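NigD-like protein (Bacteroides vulgatus ATCC 8482, PDB 3K6O) is of unknown function but is probably an exported NigD-like lipoprotein, with an N-terminal OB domain and a C-terminal beta-sandwich domain. Local coordinates at residues Met123-Ser128 and Gly163-Gly168. Numbering follows the deposited sequence.
Sequences MLNFPS and GRLVPG
Phe126 N donates a hydrogen bond to Arg164 O over 2.8 Å, the shortest polar bond here, made just where strand 117-125 runs out into loop. Further in, Leu124 and Val166 form an antiparallel hydrogen-bonded pair: Leu124 N reaches Val166 O, and Val166 N reaches Leu124 O, each over 2.9 Å. Met123 with Pro167 and Asn125 with Leu165 are the non-hydrogen-bonded pairs beside it. Asn125 adds a side-chain bond, its ND2 meeting Gly163 O at 2.9 Å with the carbonyl oxygen close to the amide plane. Gly163 O can only accept, which puts ND2 on that side; Asn125 OD1 then bonds to Tyr156 OH.

Past the strand end, the guanidinium of Arg164 lies over one face of Phe126, with the two planes 29° apart. Arg164 NH1 sits above the ring centre, 3.7 Å from Phe126 CG, while Pro127 CD touches the opposite face nearer the rim. Phe126 CG stands anti to its own N (chi1 -169°), which lays the ring alongside the arginine chain. On the face carrying Met123, Asn125 and Leu165, the selenomethionine chain folds back at chi2 and chi3, bringing Met123 SE to 3.9 Å from Pro167 CA and Met123 CE to 4.0 Å from Leu165 CB. On the other face Leu124 CD2 meets Val166 CG2 at 4.0 Å.

Here strands 117-125 and 165-173 of the C-terminal beta-sandwich domain are joined by backbone bonds, and Met123 is bonded through its backbone to Gln107 on the next strand. At the loop end the Asn125 side-chain bond to Gly163 O and the cation-pi stack close the pairing, where the electron-rich face of Phe126 would favour the positive charge of the exposed Arg164.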
HETATM    1  N   MSE A 123      -0.829  -4.290  12.090  1.00 35.43           N
HETATM    2  CA  MSE A 123      -0.050  -5.080  13.031  1.00 35.90           C
HETATM    3  C   MSE A 123      -0.191  -6.542  12.647  1.00 36.86           C
HETATM    4  O   MSE A 123      -1.286  -7.006  12.340  1.00 36.56           O
HETATM    5  CB  MSE A 123      -0.548  -4.869  14.463  1.00 36.05           C
HETATM    6  CG  MSE A 123      -0.551  -3.416  14.967  1.00 36.84           C
HETATM    7 SE   MSE A 123       1.180  -2.514  14.863  1.00 40.36          SE
HETATM    8  CE  MSE A 123       2.070  -3.310  16.338  1.00 34.02           C
ATOM      9  N   LEU A 124       0.923  -7.259  12.646  1.00 38.20           N
ATOM     10  CA  LEU A 124       0.924  -8.695  12.406  1.00 39.34           C
ATOM     11  C   LEU A 124       1.745  -9.418  13.457  1.00 39.48           C
ATOM     12  O   LEU A 124       2.702  -8.883  14.011  1.00 38.82           O
ATOM     13  CB  LEU A 124       1.462  -9.028  11.004  1.00 40.32           C
ATOM     14  CG  LEU A 124       2.930  -8.703  10.692  1.00 42.19           C
ATOM     15  CD1 LEU A 124       3.341  -9.387   9.380  1.00 46.67           C
ATOM     16  CD2 LEU A 124       3.106  -7.226  10.552  1.00 43.12           C
ATOM     17  N   ASN A 125       1.361 -10.660  13.724  1.00 40.03           N
ATOM     18  CA  ASN A 125       2.057 -11.443  14.718  1.00 39.93           C
ATOM     19  C   ASN A 125       3.459 -11.764  14.219  1.00 41.11           C
ATOM     20  O   ASN A 125       3.633 -12.139  13.063  1.00 41.11           O
ATOM     21  CB  ASN A 125       1.260 -12.701  15.027  1.00 38.98           C
ATOM     22  CG  ASN A 125      -0.107 -12.389  15.608  1.00 38.04           C
ATOM     23  OD1 ASN A 125      -1.087 -12.182  14.860  1.00 33.61           O
ATOM     24  ND2 ASN A 125      -0.200 -12.375  16.952  1.00 32.04           N
ATOM     25  N   PHE A 126       4.467 -11.574  15.071  1.00 42.54           N
ATOM     26  CA  PHE A 126       5.829 -11.986  14.745  1.00 43.49           C
ATOM     27  C   PHE A 126       5.843 -13.465  14.331  1.00 44.29           C
ATOM     28  O   PHE A 126       5.185 -14.300  14.972  1.00 44.40           O
ATOM     29  CB  PHE A 126       6.769 -11.787  15.947  1.00 44.07           C
ATOM     30  CG  PHE A 126       8.225 -11.940  15.603  1.00 44.56           C
ATOM     31  CD1 PHE A 126       8.889 -10.945  14.890  1.00 45.43           C
ATOM     32  CD2 PHE A 126       8.928 -13.077  15.976  1.00 46.89           C
ATOM     33  CE1 PHE A 126      10.241 -11.067  14.559  1.00 46.26           C
ATOM     34  CE2 PHE A 126      10.288 -13.212  15.647  1.00 47.99           C
ATOM     35  CZ  PHE A 126      10.939 -12.197  14.927  1.00 46.93           C
ATOM     36  N   PRO A 127       6.592 -13.798  13.272  1.00 45.39           N
ATOM     37  CA  PRO A 127       6.715 -15.191  12.830  1.00 46.49           C
ATOM     38  C   PRO A 127       7.304 -16.122  13.895  1.00 48.03           C
ATOM     39  O   PRO A 127       8.400 -15.894  14.391  1.00 48.05           O
ATOM     40  CB  PRO A 127       7.642 -15.101  11.617  1.00 46.69           C
ATOM     41  CG  PRO A 127       7.538 -13.672  11.150  1.00 46.11           C
ATOM     42  CD  PRO A 127       7.299 -12.867  12.379  1.00 45.40           C
ATOM     43  N   SER A 128       6.547 -17.164  14.219  1.00 49.45           N
ATOM     44  CA  SER A 128       6.823 -18.042  15.327  1.00 50.24           C
ATOM     45  C   SER A 128       6.224 -19.445  15.062  1.00 51.13           C
ATOM     46  O   SER A 128       5.359 -19.912  15.812  1.00 51.28           O
ATOM     47  CB  SER A 128       6.212 -17.433  16.595  1.00 50.52           C
ATOM     48  OG  SER A 128       4.802 -17.260  16.477  1.00 49.53           O
ATOM     49  N   GLY A 163       2.444 -14.903  18.308  1.00 48.21           N
ATOM     50  CA  GLY A 163       3.441 -14.061  18.970  1.00 47.66           C
ATOM     51  C   GLY A 163       3.130 -12.573  19.078  1.00 47.20           C
ATOM     52  O   GLY A 163       2.015 -12.127  18.804  1.00 47.06           O
ATOM     53  N   ARG A 164       4.144 -11.815  19.494  1.00 46.18           N
ATOM     54  CA  ARG A 164       4.038 -10.369  19.700  1.00 45.41           C
ATOM     55  C   ARG A 164       3.743  -9.627  18.396  1.00 43.71           C
ATOM     56  O   ARG A 164       4.295  -9.965  17.353  1.00 43.54           O
ATOM     57  CB  ARG A 164       5.336  -9.829  20.320  1.00 45.60           C
ATOM     58  CG  ARG A 164       6.567  -9.875  19.384  1.00 47.97           C
ATOM     59  CD  ARG A 164       7.892  -9.499  20.098  1.00 50.72           C
ATOM     60  NE  ARG A 164       8.712  -8.640  19.226  1.00 54.26           N
ATOM     61  CZ  ARG A 164       9.714  -9.042  18.436  1.00 56.33           C
ATOM     62  NH1 ARG A 164      10.087 -10.325  18.382  1.00 56.46           N
ATOM     63  NH2 ARG A 164      10.356  -8.138  17.686  1.00 57.22           N
ATOM     64  N   LEU A 165       2.895  -8.606  18.475  1.00 41.93           N
ATOM     65  CA  LEU A 165       2.542  -7.801  17.306  1.00 41.00           C
ATOM     66  C   LEU A 165       3.653  -6.826  16.863  1.00 39.78           C
ATOM     67  O   LEU A 165       4.280  -6.158  17.685  1.00 38.80           O
ATOM     68  CB  LEU A 165       1.249  -7.027  17.578  1.00 40.89           C
ATOM     69  CG  LEU A 165      -0.013  -7.859  17.789  1.00 40.92           C
ATOM     70  CD1 LEU A 165      -1.159  -6.983  18.290  1.00 40.40           C
ATOM     71  CD2 LEU A 165      -0.401  -8.612  16.500  1.00 38.57           C
ATOM     72  N   VAL A 166       3.864  -6.743  15.548  1.00 38.97           N
ATOM     73  CA  VAL A 166       4.836  -5.816  14.945  1.00 37.86           C
ATOM     74  C   VAL A 166       4.207  -5.090  13.743  1.00 37.66           C
ATOM     75  O   VAL A 166       3.266  -5.602  13.148  1.00 37.24           O
ATOM     76  CB  VAL A 166       6.107  -6.551  14.487  1.00 37.84           C
ATOM     77  CG1 VAL A 166       6.830  -7.129  15.704  1.00 36.68           C
ATOM     78  CG2 VAL A 166       5.761  -7.655  13.487  1.00 36.37           C
ATOM     79  N   PRO A 167       4.706  -3.887  13.407  1.00 37.23           N
ATOM     80  CA  PRO A 167       4.052  -3.096  12.351  1.00 37.19           C
ATOM     81  C   PRO A 167       4.418  -3.611  10.996  1.00 36.65           C
ATOM     82  O   PRO A 167       5.476  -4.220  10.848  1.00 36.69           O
ATOM     83  CB  PRO A 167       4.591  -1.670  12.564  1.00 37.10           C
ATOM     84  CG  PRO A 167       5.251  -1.703  13.916  1.00 37.29           C
ATOM     85  CD  PRO A 167       5.733  -3.098  14.107  1.00 37.14           C
ATOM     86  N   GLY A 168       3.528  -3.411  10.025  1.00 36.22           N
ATOM     87  CA  GLY A 168       3.737  -3.930   8.679  1.00 35.29           C
ATOM     88  C   GLY A 168       3.013  -3.016   7.738  1.00 35.30           C
ATOM     89  O   GLY A 168       2.017  -2.410   8.130  1.00 34.95           O
TER